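Local coordinates for protein carbon monoxide dehydrogenase (Thermococcus sp. AM4, PDB 6T7J) that probably catalyses the oxidation of carbon monoxide to carbon dioxide at a nickel-iron-sulfur cluster, which here is broken and free of nickel, at residues 545-550 and 623-628; 259-264 and 294-299; 450-455 and 552-557; 309-314 and 413-418; 129-134 and 147-152. One frame throughout, in Å; residues are numbered along the deposited sequence.

Contact 1 of 5, residues 545-550 and 623-628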
# COMPACT_ATOMS: atom_id res chain seq x y z
N ASP A 545 7.65 -16.14 -27.02
CA ASP A 545 7.73 -16.50 -28.43
C ASP A 545 6.39 -16.89 -29.03
O ASP A 545 6.29 -17.02 -30.26
CB ASP A 545 8.71 -17.66 -28.64
CG ASP A 545 10.00 -17.49 -27.88
OD1 ASP A 545 10.67 -16.46 -28.06
OD2 ASP A 545 10.35 -18.41 -27.11
N LEU A 546 5.36 -17.10 -28.22
CA LEU A 546 4.07 -17.52 -28.74
C LEU A 546 3.45 -16.42 -29.61
O LEU A 546 3.64 -15.23 -29.34
CB LEU A 546 3.10 -17.86 -27.61
CG LEU A 546 3.45 -19.02 -26.67
CD1 LEU A 546 2.38 -19.17 -25.61
CD2 LEU A 546 3.62 -20.32 -27.45
N PRO A 547 2.74 -16.79 -30.67
CA PRO A 547 1.94 -15.79 -31.42
C PRO A 547 0.68 -15.44 -30.63
O PRO A 547 -0.42 -15.97 -30.84
CB PRO A 547 1.63 -16.52 -32.73
CG PRO A 547 1.63 -17.97 -32.36
CD PRO A 547 2.65 -18.13 -31.26
N ALA A 548 0.83 -14.52 -29.68
CA ALA A 548 -0.24 -14.20 -28.76
C ALA A 548 -0.12 -12.76 -28.29
O ALA A 548 0.93 -12.13 -28.44
CB ALA A 548 -0.25 -15.15 -27.55
N ALA A 549 -1.21 -12.26 -27.73
CA ALA A 549 -1.25 -10.91 -27.17
C ALA A 549 -2.33 -10.86 -26.09
O ALA A 549 -3.15 -11.76 -25.96
CB ALA A 549 -1.52 -9.87 -28.26
N GLY A 550 -2.29 -9.78 -25.30
CA GLY A 550 -3.34 -9.51 -24.35
C GLY A 550 -3.80 -8.07 -24.51
O GLY A 550 -3.12 -7.25 -25.11
N GLU A 623 4.44 -11.20 -36.57
CA GLU A 623 5.87 -11.15 -36.27
C GLU A 623 6.31 -12.39 -35.50
O GLU A 623 7.33 -13.01 -35.82
CB GLU A 623 6.18 -9.88 -35.49
CG GLU A 623 7.59 -9.35 -35.66
CD GLU A 623 7.75 -7.97 -35.05
OE1 GLU A 623 8.35 -7.87 -33.95
OE2 GLU A 623 7.29 -6.99 -35.67
N LYS A 624 5.54 -12.76 -34.47
CA LYS A 624 5.87 -13.95 -33.69
C LYS A 624 5.75 -15.22 -34.53
O LYS A 624 6.48 -16.18 -34.29
CB LYS A 624 4.97 -14.03 -32.46
CG LYS A 624 5.12 -12.87 -31.49
CD LYS A 624 6.06 -13.21 -30.35
CE LYS A 624 6.79 -11.98 -29.84
NZ LYS A 624 5.86 -10.88 -29.49
N ARG A 625 4.84 -15.23 -35.50
CA ARG A 625 4.75 -16.36 -36.42
C ARG A 625 5.99 -16.44 -37.30
O ARG A 625 6.54 -17.53 -37.51
CB ARG A 625 3.50 -16.24 -37.29
CG ARG A 625 2.20 -16.35 -36.53
CD ARG A 625 1.03 -16.54 -37.48
NE ARG A 625 1.09 -17.84 -38.14
CZ ARG A 625 0.60 -18.96 -37.61
NH1 ARG A 625 0.02 -18.93 -36.42
NH2 ARG A 625 0.70 -20.10 -38.28
N LYS A 626 6.43 -15.30 -37.84
CA LYS A 626 7.63 -15.29 -38.67
C LYS A 626 8.86 -15.73 -37.89
O LYS A 626 9.72 -16.45 -38.41
CB LYS A 626 7.84 -13.90 -39.27
CG LYS A 626 6.77 -13.48 -40.27
CD LYS A 626 7.01 -12.08 -40.83
CE LYS A 626 6.68 -11.01 -39.80
NZ LYS A 626 6.17 -9.75 -40.42
N LYS A 627 8.96 -15.31 -36.62
CA LYS A 627 10.10 -15.72 -35.80
C LYS A 627 10.06 -17.21 -35.46
O LYS A 627 11.10 -17.78 -35.13
CB LYS A 627 10.15 -14.89 -34.52
CG LYS A 627 10.47 -13.43 -34.75
CD LYS A 627 10.71 -12.70 -33.43
CE LYS A 627 10.88 -11.21 -33.64
NZ LYS A 627 12.07 -10.89 -34.48
N LEU A 628 8.89 -17.84 -35.54
CA LEU A 628 8.75 -19.26 -35.24
C LEU A 628 8.96 -20.15 -36.47
O LEU A 628 8.81 -21.37 -36.36
CB LEU A 628 7.36 -19.54 -34.65
CG LEU A 628 7.16 -19.25 -33.17
CD1 LEU A 628 5.73 -19.59 -32.76
CD2 LEU A 628 8.16 -20.02 -32.32
O HOH W 1 8.21 -16.32 -31.94
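P547 meets the last turn of helix 610-627 by van der Waals contact; no direct hydrogen bond joins the two segments. The apolar contacts lie around its ring. P547 CB touches R625 CG at 3.8 Å, and P547 CD lies 3.7 Å from L628 CD1, the latter two side chains crossing at about a right angle. P547 CA also lies 3.7 Å from K624 CB. A second group sets aliphatic carbons against carbonyl oxygens. With CG beside the backbone N (chi1 -62°) and a bend at chi2, the K624 chain brings CD to 3.3 Å from L546 O before its amine leads away. L628 CD1 comes within 3.6 Å of D545 O. The polar link is a single water, which donates to D545 O at 2.6 Å and to K624 O at 2.9 Å and so spans the gap. The R625 guanidinium is hydrogen-bonded outside the two segments, to the carbonyls of L437, K443 and P631. P547 is the centre of an inverse gamma turn that leads into strand 548-552, an inner strand of a parallel six-stranded sheet of order 3-2-1-4-5-6, the Rossmann-like alpha/beta arrangement on which the C-terminal helix packs.

Contact 2 of 5, residues 259-264 and 294-299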
# COMPACT_ATOMS: atom_id res chain seq x y z
N GLU A 259 -40.20 -9.75 -14.55
CA GLU A 259 -41.25 -8.89 -14.03
C GLU A 259 -42.03 -9.55 -12.91
O GLU A 259 -42.39 -8.89 -11.93
CB GLU A 259 -42.21 -8.50 -15.15
CG GLU A 259 -41.80 -7.26 -15.87
CD GLU A 259 -41.24 -7.55 -17.22
OE1 GLU A 259 -40.81 -8.69 -17.49
OE2 GLU A 259 -41.26 -6.61 -18.02
N ASP A 260 -42.33 -10.84 -13.04
CA ASP A 260 -43.14 -11.55 -12.06
C ASP A 260 -42.31 -12.39 -11.10
O ASP A 260 -42.88 -13.20 -10.36
CB ASP A 260 -44.16 -12.44 -12.78
CG ASP A 260 -44.91 -11.71 -13.87
OD1 ASP A 260 -45.17 -10.50 -13.72
OD2 ASP A 260 -45.24 -12.36 -14.88
N TYR A 261 -41.00 -12.21 -11.09
CA TYR A 261 -40.12 -12.90 -10.16
C TYR A 261 -39.39 -11.89 -9.29
O TYR A 261 -39.07 -10.78 -9.74
CB TYR A 261 -39.08 -13.77 -10.88
CG TYR A 261 -39.64 -14.96 -11.63
CD1 TYR A 261 -40.33 -14.79 -12.83
CD2 TYR A 261 -39.45 -16.25 -11.16
CE1 TYR A 261 -40.83 -15.88 -13.52
CE2 TYR A 261 -39.95 -17.34 -11.85
CZ TYR A 261 -40.64 -17.15 -13.03
OH TYR A 261 -41.14 -18.23 -13.72
N VAL A 262 -39.15 -12.27 -8.03
CA VAL A 262 -38.19 -11.54 -7.21
C VAL A 262 -36.86 -11.53 -7.94
O VAL A 262 -36.42 -12.55 -8.47
CB VAL A 262 -38.06 -12.20 -5.83
CG1 VAL A 262 -37.03 -11.45 -4.98
CG2 VAL A 262 -39.41 -12.25 -5.13
N ASN A 263 -36.23 -10.36 -8.02
CA ASN A 263 -34.94 -10.23 -8.70
C ASN A 263 -33.87 -9.95 -7.66
O ASN A 263 -33.94 -8.94 -6.95
CB ASN A 263 -34.98 -9.12 -9.75
CG ASN A 263 -35.79 -9.51 -10.98
OD1 ASN A 263 -35.63 -10.59 -11.53
ND2 ASN A 263 -36.67 -8.61 -11.40
N ILE A 264 -32.88 -10.83 -7.58
CA ILE A 264 -31.77 -10.67 -6.64
C ILE A 264 -30.48 -10.60 -7.44
O ILE A 264 -30.15 -11.54 -8.18
CB ILE A 264 -31.71 -11.82 -5.62
CG1 ILE A 264 -33.03 -11.92 -4.85
CG2 ILE A 264 -30.55 -11.61 -4.65
CD1 ILE A 264 -33.07 -13.06 -3.86
N GLY A 294 -46.41 -13.31 -3.50
CA GLY A 294 -47.05 -12.80 -4.69
C GLY A 294 -46.22 -12.82 -5.96
O GLY A 294 -46.59 -12.13 -6.92
N ALA A 295 -45.13 -13.57 -6.00
CA ALA A 295 -44.29 -13.66 -7.18
C ALA A 295 -44.31 -15.09 -7.73
O ALA A 295 -44.72 -16.03 -7.06
CB ALA A 295 -42.84 -13.25 -6.87
N LYS A 296 -43.86 -15.23 -8.98
CA LYS A 296 -43.76 -16.55 -9.58
C LYS A 296 -42.59 -17.35 -9.02
O LYS A 296 -42.62 -18.58 -9.06
CB LYS A 296 -43.62 -16.43 -11.10
CG LYS A 296 -44.81 -15.76 -11.77
CD LYS A 296 -44.83 -16.02 -13.27
CE LYS A 296 -46.04 -15.36 -13.92
NZ LYS A 296 -46.25 -15.83 -15.32
N GLY A 297 -41.57 -16.67 -8.50
CA GLY A 297 -40.41 -17.36 -7.97
C GLY A 297 -39.31 -16.36 -7.66
O GLY A 297 -39.57 -15.17 -7.46
N VAL A 298 -38.07 -16.86 -7.62
CA VAL A 298 -36.90 -16.03 -7.35
C VAL A 298 -35.90 -16.23 -8.48
O VAL A 298 -35.49 -17.36 -8.77
CB VAL A 298 -36.26 -16.35 -5.99
CG1 VAL A 298 -35.03 -15.48 -5.78
CG2 VAL A 298 -37.25 -16.13 -4.87
N ASN A 299 -35.49 -15.12 -9.10
CA ASN A 299 -34.52 -15.10 -10.18
C ASN A 299 -33.28 -14.37 -9.67
O ASN A 299 -33.35 -13.18 -9.31
CB ASN A 299 -35.11 -14.41 -11.41
CG ASN A 299 -34.09 -14.14 -12.49
OD1 ASN A 299 -33.34 -15.03 -12.90
ND2 ASN A 299 -34.06 -12.91 -12.99
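K296 runs alongside D260 and over the ring of Y261. Its CB sits above one ring face, 3.7 Å from the Y261 centroid and 15° off the normal, a CH-pi contact. CG lies 3.5 Å from D260 CB; CD touches both D260 CB and Y261 CE1. Because the chain is extended beyond CG, CE comes to 3.2 Å from D260 OD2, while NZ closes a long salt bridge to the same oxygen at 3.6 Å. At the root of the lysine, K296 N donates to D260 O at 2.6 Å in a nearly straight bond (169°). Beyond it the parallel strands pair through V262 N to G297 O, N299 N to V262 O at 2.8 Å, and I264 N to N299 O. N299 ND2 donates to N263 OD1 at 3.2 Å, with the amide planes 80° apart, and also to V256 O; N263 ND2 donates to K258 O. V262 and V298 turn to the sheet face away from Y261, N263 and N299, and I264 CD1 meets V298 CG1 there at 3.7 Å. Helix 381-395 covers V262, V298 and I264, A290 of helix 284-292 touches the two valines, and strand 261-268 lies between 297-303 and 336-339 in the six-stranded parallel sheet.

Contact 3 of 5, residues 450-455 and 552-557. With MSK (Broken Fe4S4 cluster), chain F.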
# COMPACT_ATOMS: atom_id res chain seq x y z
N GLY A 450 -10.38 -6.81 -18.45
CA GLY A 450 -10.40 -5.45 -17.95
C GLY A 450 -11.79 -4.97 -17.60
O GLY A 450 -12.78 -5.70 -17.66
N CYS A 451 -11.84 -3.69 -17.25
CA CYS A 451 -12.98 -3.02 -16.63
C CYS A 451 -13.84 -2.32 -17.68
O CYS A 451 -13.74 -2.60 -18.88
CB CYS A 451 -12.45 -2.04 -15.58
SG CYS A 451 -11.01 -2.65 -14.68
N ASN A 452 -14.70 -1.41 -17.23
CA ASN A 452 -15.35 -0.41 -18.06
C ASN A 452 -14.92 0.96 -17.57
O ASN A 452 -14.67 1.17 -16.38
CB ASN A 452 -16.88 -0.53 -18.01
CG ASN A 452 -17.40 -1.70 -18.81
OD1 ASN A 452 -18.31 -2.40 -18.38
ND2 ASN A 452 -16.84 -1.91 -19.99
N ASN A 453 -14.83 1.90 -18.50
CA ASN A 453 -14.44 3.27 -18.19
C ASN A 453 -15.29 4.22 -19.03
O ASN A 453 -15.22 4.18 -20.26
CB ASN A 453 -12.95 3.48 -18.47
CG ASN A 453 -12.40 4.75 -17.85
OD1 ASN A 453 -13.06 5.79 -17.86
ND2 ASN A 453 -11.19 4.68 -17.33
N PRO A 454 -16.09 5.08 -18.41
CA PRO A 454 -16.96 5.98 -19.19
C PRO A 454 -16.21 7.00 -20.03
O PRO A 454 -16.85 7.76 -20.77
CB PRO A 454 -17.81 6.67 -18.11
CG PRO A 454 -17.00 6.57 -16.86
CD PRO A 454 -16.23 5.29 -16.95
N LYS A 455 -14.88 7.05 -19.94
CA LYS A 455 -14.11 7.92 -20.83
C LYS A 455 -14.11 7.39 -22.25
O LYS A 455 -13.97 8.18 -23.20
CB LYS A 455 -12.68 8.07 -20.31
CG LYS A 455 -12.59 8.76 -18.96
CD LYS A 455 -11.16 8.82 -18.48
CE LYS A 455 -11.06 9.59 -17.17
NZ LYS A 455 -9.72 10.22 -16.99
N ALA A 552 -6.42 -4.88 -22.50
CA ALA A 552 -7.40 -4.30 -21.58
C ALA A 552 -7.97 -3.06 -22.25
O ALA A 552 -7.45 -1.95 -22.06
CB ALA A 552 -6.77 -3.98 -20.23
N PRO A 553 -9.05 -3.20 -23.03
CA PRO A 553 -9.48 -2.07 -23.87
C PRO A 553 -10.11 -0.92 -23.10
O PRO A 553 -10.03 0.22 -23.56
CB PRO A 553 -10.50 -2.71 -24.83
CG PRO A 553 -10.31 -4.19 -24.69
CD PRO A 553 -9.82 -4.42 -23.29
N GLU A 554 -10.74 -1.18 -21.96
CA GLU A 554 -11.51 -0.15 -21.26
C GLU A 554 -11.25 -0.19 -19.76
O GLU A 554 -12.15 0.04 -18.94
CB GLU A 554 -13.01 -0.30 -21.54
CG GLU A 554 -13.36 -0.41 -23.02
CD GLU A 554 -14.80 -0.82 -23.26
OE1 GLU A 554 -15.64 -0.62 -22.36
OE2 GLU A 554 -15.09 -1.34 -24.36
N TRP A 555 -10.00 -0.47 -19.37
CA TRP A 555 -9.67 -0.68 -17.97
C TRP A 555 -9.84 0.61 -17.16
O TRP A 555 -9.79 1.73 -17.68
CB TRP A 555 -8.24 -1.19 -17.83
CG TRP A 555 -7.20 -0.15 -18.12
CD1 TRP A 555 -6.64 0.14 -19.33
CD2 TRP A 555 -6.59 0.74 -17.17
NE1 TRP A 555 -5.73 1.16 -19.20
CE2 TRP A 555 -5.68 1.55 -17.89
CE3 TRP A 555 -6.73 0.94 -15.80
CZ2 TRP A 555 -4.91 2.53 -17.26
CZ3 TRP A 555 -5.96 1.91 -15.18
CH2 TRP A 555 -5.07 2.70 -15.92
N MET A 556 -10.06 0.43 -15.85
CA MET A 556 -10.10 1.55 -14.92
C MET A 556 -9.50 1.25 -13.55
O MET A 556 -9.08 2.19 -12.87
CB MET A 556 -11.53 2.06 -14.72
CG MET A 556 -12.46 1.09 -14.00
SD MET A 556 -12.43 1.21 -12.19
CE MET A 556 -13.22 -0.33 -11.74
N SER A 557 -9.45 -0.01 -13.12
CA SER A 557 -9.08 -0.34 -11.75
C SER A 557 -7.58 -0.54 -11.60
O SER A 557 -6.86 -0.81 -12.57
CB SER A 557 -9.81 -1.61 -11.30
OG SER A 557 -9.21 -2.77 -11.85
S1 MSK F . -15.18 -6.39 -11.92
S3 MSK F . -11.97 -5.09 -12.07
S4 MSK F . -14.56 -3.29 -13.42
S5 MSK F . -13.50 -6.35 -14.62
FE1 MSK F . -13.62 -7.92 -11.38
FE2 MSK F . -15.21 -5.30 -13.98
FE3 MSK F . -12.69 -4.24 -14.00
FE4 MSK F . -14.05 -4.43 -11.67
O HOH W 2 -16.69 1.72 -20.98
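C451 meets M556 and S557 in the pocket of the broken Fe4S4 cluster, where two loops that each follow a strand of the same parallel sheet converge. C451 SG binds the iron FE3 at 2.4 Å. The other loop grips this sulfur with two backbone donors: M556 N lies 3.4 Å from C451 SG (169° at the hydrogen) and S557 N also 3.4 Å from it (156°). M556 CG, placed between backbone N and carbonyl carbon (chi1 68°), packs 3.5 Å from C451 CB, and M556 CE reaches 3.7 Å from the cluster sulfide S4. S557 OG stands 3.6 Å from S3 and caps the next helix through A560 N. Away from the cluster, N453 ND2 donates to W555 O at 3.3 Å, while N453 OD1 closes an Asx turn on K455 N. N452 ND2 makes a weak bond to E554 OE1 at 3.0 Å, and N452 OD1 is hydrogen-bonded with S321 OG; the E554 carboxylate also takes the backbone N of N459 and H462. M60 of the second subunit packs on M556. Two N-H groups directed at an iron-bound sulfur would draw electron density from it and probably help to set the electronic properties of the cluster.

Contact 4 of 5, residues 309-314 and 413-418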
# COMPACT_ATOMS: atom_id res chain seq x y z
N GLU A 309 -18.35 -15.69 -11.81
CA GLU A 309 -18.12 -16.94 -11.09
C GLU A 309 -19.37 -17.81 -11.09
O GLU A 309 -19.32 -19.00 -11.47
CB GLU A 309 -17.68 -16.66 -9.65
CG GLU A 309 -16.47 -15.74 -9.51
CD GLU A 309 -15.15 -16.47 -9.61
OE1 GLU A 309 -15.15 -17.68 -9.94
OE2 GLU A 309 -14.10 -15.84 -9.35
N VAL A 310 -20.51 -17.23 -10.69
CA VAL A 310 -21.73 -18.03 -10.65
C VAL A 310 -22.18 -18.40 -12.06
O VAL A 310 -22.83 -19.43 -12.26
CB VAL A 310 -22.84 -17.30 -9.87
CG1 VAL A 310 -22.47 -17.22 -8.40
CG2 VAL A 310 -23.11 -15.92 -10.44
N LEU A 311 -21.83 -17.59 -13.07
CA LEU A 311 -22.16 -17.93 -14.45
C LEU A 311 -21.35 -19.12 -14.93
O LEU A 311 -21.89 -20.06 -15.53
CB LEU A 311 -21.92 -16.72 -15.35
CG LEU A 311 -21.88 -16.96 -16.86
CD1 LEU A 311 -23.28 -17.09 -17.40
CD2 LEU A 311 -21.13 -15.83 -17.56
N MET A 312 -20.04 -19.11 -14.67
CA MET A 312 -19.17 -20.19 -15.12
C MET A 312 -19.48 -21.49 -14.41
O MET A 312 -19.35 -22.57 -15.01
CB MET A 312 -17.70 -19.82 -14.90
CG MET A 312 -17.23 -18.58 -15.65
SD MET A 312 -16.50 -18.95 -17.25
CE MET A 312 -15.09 -19.94 -16.75
N ARG A 313 -19.89 -21.44 -13.14
CA ARG A 313 -20.08 -22.68 -12.40
C ARG A 313 -21.52 -23.19 -12.41
O ARG A 313 -21.73 -24.40 -12.53
CB ARG A 313 -19.61 -22.52 -10.96
CG ARG A 313 -18.23 -23.11 -10.71
CD ARG A 313 -17.44 -22.24 -9.76
NE ARG A 313 -16.03 -22.17 -10.14
CZ ARG A 313 -15.18 -21.25 -9.69
NH1 ARG A 313 -15.60 -20.32 -8.84
NH2 ARG A 313 -13.92 -21.26 -10.09
N LEU A 314 -22.52 -22.31 -12.30
CA LEU A 314 -23.90 -22.74 -12.14
C LEU A 314 -24.79 -22.38 -13.31
O LEU A 314 -25.91 -22.90 -13.39
CB LEU A 314 -24.49 -22.14 -10.86
CG LEU A 314 -23.55 -22.17 -9.65
CD1 LEU A 314 -24.02 -21.21 -8.57
CD2 LEU A 314 -23.44 -23.59 -9.10
N ALA A 413 -25.18 -17.10 -24.37
CA ALA A 413 -23.73 -17.15 -24.28
C ALA A 413 -23.30 -18.52 -23.78
O ALA A 413 -23.88 -19.05 -22.83
CB ALA A 413 -23.20 -16.06 -23.34
N ILE A 414 -22.29 -19.08 -24.43
CA ILE A 414 -21.65 -20.31 -23.98
C ILE A 414 -20.42 -19.93 -23.17
O ILE A 414 -19.47 -19.33 -23.70
CB ILE A 414 -21.27 -21.21 -25.17
CG1 ILE A 414 -22.52 -21.59 -25.98
CG2 ILE A 414 -20.54 -22.45 -24.69
CD1 ILE A 414 -22.23 -22.42 -27.20
N ALA A 415 -20.44 -20.26 -21.89
CA ALA A 415 -19.36 -19.92 -20.97
C ALA A 415 -18.79 -21.20 -20.35
O ALA A 415 -19.20 -22.31 -20.68
CB ALA A 415 -19.84 -18.96 -19.89
N GLY A 416 -17.83 -21.02 -19.45
CA GLY A 416 -17.26 -22.13 -18.72
C GLY A 416 -16.05 -22.77 -19.35
O GLY A 416 -15.87 -23.99 -19.22
N PHE A 417 -15.20 -22.00 -20.02
CA PHE A 417 -14.05 -22.55 -20.73
C PHE A 417 -12.80 -22.34 -19.88
O PHE A 417 -11.97 -21.46 -20.13
CB PHE A 417 -13.90 -21.92 -22.11
CG PHE A 417 -14.97 -22.33 -23.08
CD1 PHE A 417 -14.98 -23.61 -23.61
CD2 PHE A 417 -15.97 -21.45 -23.45
CE1 PHE A 417 -15.97 -24.00 -24.50
CE2 PHE A 417 -16.96 -21.84 -24.33
CZ PHE A 417 -16.96 -23.11 -24.86
N SER A 418 -12.66 -23.18 -18.85
CA SER A 418 -11.40 -23.26 -18.13
C SER A 418 -10.37 -24.00 -18.98
O SER A 418 -10.68 -24.56 -20.03
CB SER A 418 -11.60 -23.96 -16.79
OG SER A 418 -12.08 -25.29 -16.98
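M312 turns to G416 through its torsions: CG lies beside the backbone N (chi1 -61°), and bends at chi2 (-93°) and chi3 fold the chain so that sulfur and methyl both lie against the glycine. M312 SD comes to 3.3 Å from G416 N and 3.6 Å from G416 CA, while M312 CE lies 3.7 Å from G416 CA and 3.9 Å from F417 N. L311 takes the other course, with CG set opposite its own backbone N (chi1 165°), and its branch CD2 meets A415 CB at 4.1 Å. A415 CB is also 4.3 Å from M312 SD, so A415 is touched by both helix side chains. The contact joins helix 304-314, which begins at the cluster-pocket residues C304 and C305, to the end of strand 411-415, whose antiparallel partner is strand 248-252. G416 has a positive phi and no side chain, and its CA approaches M312 CA to 4.5 Å. H518 of strand 516-518 packs against L311, M312 and A415. On another side of the helix R313 NH1 bridges to E309 OE1 at 2.9 Å, and NH2 of the same arginine pairs with D239. Just past the glycine, S418 OG caps helix 419-425 by accepting from A421 N.

Contact 5 of 5, residues 129-134 and 147-152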
# COMPACT_ATOMS: atom_id res chain seq x y z
N LYS A 129 -8.09 -31.83 -8.90
CA LYS A 129 -7.35 -30.57 -8.90
C LYS A 129 -6.56 -30.40 -7.62
O LYS A 129 -5.40 -29.95 -7.65
CB LYS A 129 -8.32 -29.41 -9.10
CG LYS A 129 -7.66 -28.12 -9.56
CD LYS A 129 -8.41 -27.51 -10.73
CE LYS A 129 -7.90 -26.12 -11.06
NZ LYS A 129 -8.38 -25.63 -12.38
N LEU A 130 -7.16 -30.75 -6.48
CA LEU A 130 -6.46 -30.64 -5.20
C LEU A 130 -5.20 -31.49 -5.18
O LEU A 130 -4.12 -31.02 -4.82
CB LEU A 130 -7.41 -31.03 -4.06
CG LEU A 130 -6.84 -31.48 -2.71
CD1 LEU A 130 -6.01 -30.38 -2.07
CD2 LEU A 130 -7.96 -31.90 -1.78
N LYS A 131 -5.32 -32.76 -5.58
CA LYS A 131 -4.17 -33.65 -5.56
C LYS A 131 -3.09 -33.20 -6.54
O LYS A 131 -1.90 -33.21 -6.22
CB LYS A 131 -4.61 -35.09 -5.86
CG LYS A 131 -5.46 -35.70 -4.76
CD LYS A 131 -5.46 -37.22 -4.83
CE LYS A 131 -6.85 -37.76 -5.12
NZ LYS A 131 -7.08 -39.10 -4.51
N SER A 132 -3.49 -32.76 -7.74
CA SER A 132 -2.50 -32.35 -8.73
C SER A 132 -1.79 -31.07 -8.30
O SER A 132 -0.56 -30.95 -8.45
CB SER A 132 -3.15 -32.16 -10.10
OG SER A 132 -2.33 -31.39 -10.95
N LEU A 133 -2.53 -30.10 -7.76
CA LEU A 133 -1.90 -28.87 -7.27
C LEU A 133 -0.98 -29.16 -6.09
O LEU A 133 0.09 -28.55 -5.98
CB LEU A 133 -2.98 -27.85 -6.89
CG LEU A 133 -2.51 -26.61 -6.12
CD1 LEU A 133 -1.51 -25.81 -6.94
CD2 LEU A 133 -3.70 -25.74 -5.72
N ALA A 134 -1.37 -30.08 -5.21
CA ALA A 134 -0.51 -30.43 -4.09
C ALA A 134 0.76 -31.12 -4.56
O ALA A 134 1.85 -30.86 -4.03
CB ALA A 134 -1.27 -31.31 -3.10
N HIS A 147 -8.83 -34.70 3.01
CA HIS A 147 -8.77 -33.55 3.91
C HIS A 147 -7.35 -33.32 4.44
O HIS A 147 -6.97 -32.17 4.68
CB HIS A 147 -9.76 -33.74 5.06
CG HIS A 147 -11.19 -33.60 4.64
ND1 HIS A 147 -12.03 -32.65 5.17
CD2 HIS A 147 -11.92 -34.29 3.73
CE1 HIS A 147 -13.23 -32.76 4.61
NE2 HIS A 147 -13.19 -33.75 3.74
N GLU A 148 -6.56 -34.37 4.61
CA GLU A 148 -5.18 -34.18 5.05
C GLU A 148 -4.33 -33.55 3.96
O GLU A 148 -3.51 -32.65 4.23
CB GLU A 148 -4.59 -35.53 5.50
CG GLU A 148 -3.07 -35.56 5.59
CD GLU A 148 -2.53 -34.65 6.69
OE1 GLU A 148 -3.31 -34.27 7.59
OE2 GLU A 148 -1.32 -34.33 6.64
N ILE A 149 -4.50 -34.01 2.71
CA ILE A 149 -3.88 -33.35 1.57
C ILE A 149 -4.27 -31.88 1.55
O ILE A 149 -3.42 -30.99 1.35
CB ILE A 149 -4.28 -34.05 0.26
CG1 ILE A 149 -3.86 -35.52 0.27
CG2 ILE A 149 -3.69 -33.33 -0.94
CD1 ILE A 149 -4.47 -36.34 -0.85
N ALA A 150 -5.56 -31.60 1.74
CA ALA A 150 -6.04 -30.22 1.74
C ALA A 150 -5.40 -29.41 2.87
O ALA A 150 -5.11 -28.23 2.69
CB ALA A 150 -7.56 -30.20 1.85
N ARG A 151 -5.17 -30.04 4.03
CA ARG A 151 -4.55 -29.34 5.15
C ARG A 151 -3.12 -28.93 4.81
O ARG A 151 -2.72 -27.78 5.03
CB ARG A 151 -4.57 -30.21 6.40
CG ARG A 151 -5.82 -30.06 7.26
CD ARG A 151 -5.58 -30.55 8.68
NE ARG A 151 -5.31 -31.99 8.74
CZ ARG A 151 -6.25 -32.93 8.75
NH1 ARG A 151 -5.91 -34.21 8.81
NH2 ARG A 151 -7.54 -32.60 8.72
N GLU A 152 -2.33 -29.87 4.29
CA GLU A 152 -0.95 -29.54 3.94
C GLU A 152 -0.90 -28.47 2.84
O GLU A 152 -0.11 -27.51 2.92
CB GLU A 152 -0.20 -30.80 3.50
CG GLU A 152 -0.35 -31.96 4.47
CD GLU A 152 0.33 -33.23 3.98
OE1 GLU A 152 -0.31 -34.30 4.04
OE2 GLU A 152 1.49 -33.15 3.55
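L130 and A134, one turn apart on helix 127-136, face I149 and A150 of helix 146-162 in a helix-helix packing whose short axes approach to 9.9 Å and cross at 44°. All the contacts are between apolar carbons, and no hydrogen bond links the two segments. I149 CG2 carries the centre: it lies 3.8 Å from A134 CB and 3.9 Å from L130 CD1, touching both residues of the turn. With CG1 beside the backbone N (chi1 -59°), the ethyl arm of I149 goes another way, so that CD1 rests 4.1 Å from K131 CG, against the aliphatic part of that lysine. The L130 branches divide their work. CG stands opposite its own backbone N (chi1 158°), L130 CD1 presses on the backbone at 3.8 Å from A150 CA, and L130 CD2 meets A150 CB at 4.0 Å. L130 CA and A150 CA, 7.0 Å apart, are the nearest CA pair of the segments.

The next shell comes from helix 81-115, helix 212-242 and the continuation of helix 146-162. F111 of helix 81-115 touches L130 and A150, and L153, a turn on from I149, packs against L130 and L133. L133 in turn lies on Y236 and I240 of helix 212-242. K129 joins the same region through salt bridges of its NZ to D239 and E420. On helix 146-162, away from helix 127-136, R151 NH1 donates to E148 OE1 at 2.9 Å within a salt bridge, the carboxylate oxygen being met nearly along its C-O bond.

Overall arrangement
Along the chain the order is contact 5, contact 2, contact 4, then contacts 3 and 1, whose segments alternate. Contacts 1 and 3, with centres 26 Å apart, share strand 548-552, which begins in contact 1 and runs into the loop of contact 3, so one sheet connects the C-terminal helix to the cluster pocket. Contact 2 lies in the other six-stranded parallel sheet; its centre is 50 Å from that of contact 1, on the opposite side of the chain's centre. Strand 297-303 passes from contact 2 straight into helix 304-314 of contact 4, their centres 23 Å apart. Contact 5, all helical, comes within about 6 Å of contact 4 at the nearest atoms. Two sheets of the same strand order thus lead into elements that contribute to the cluster pocket.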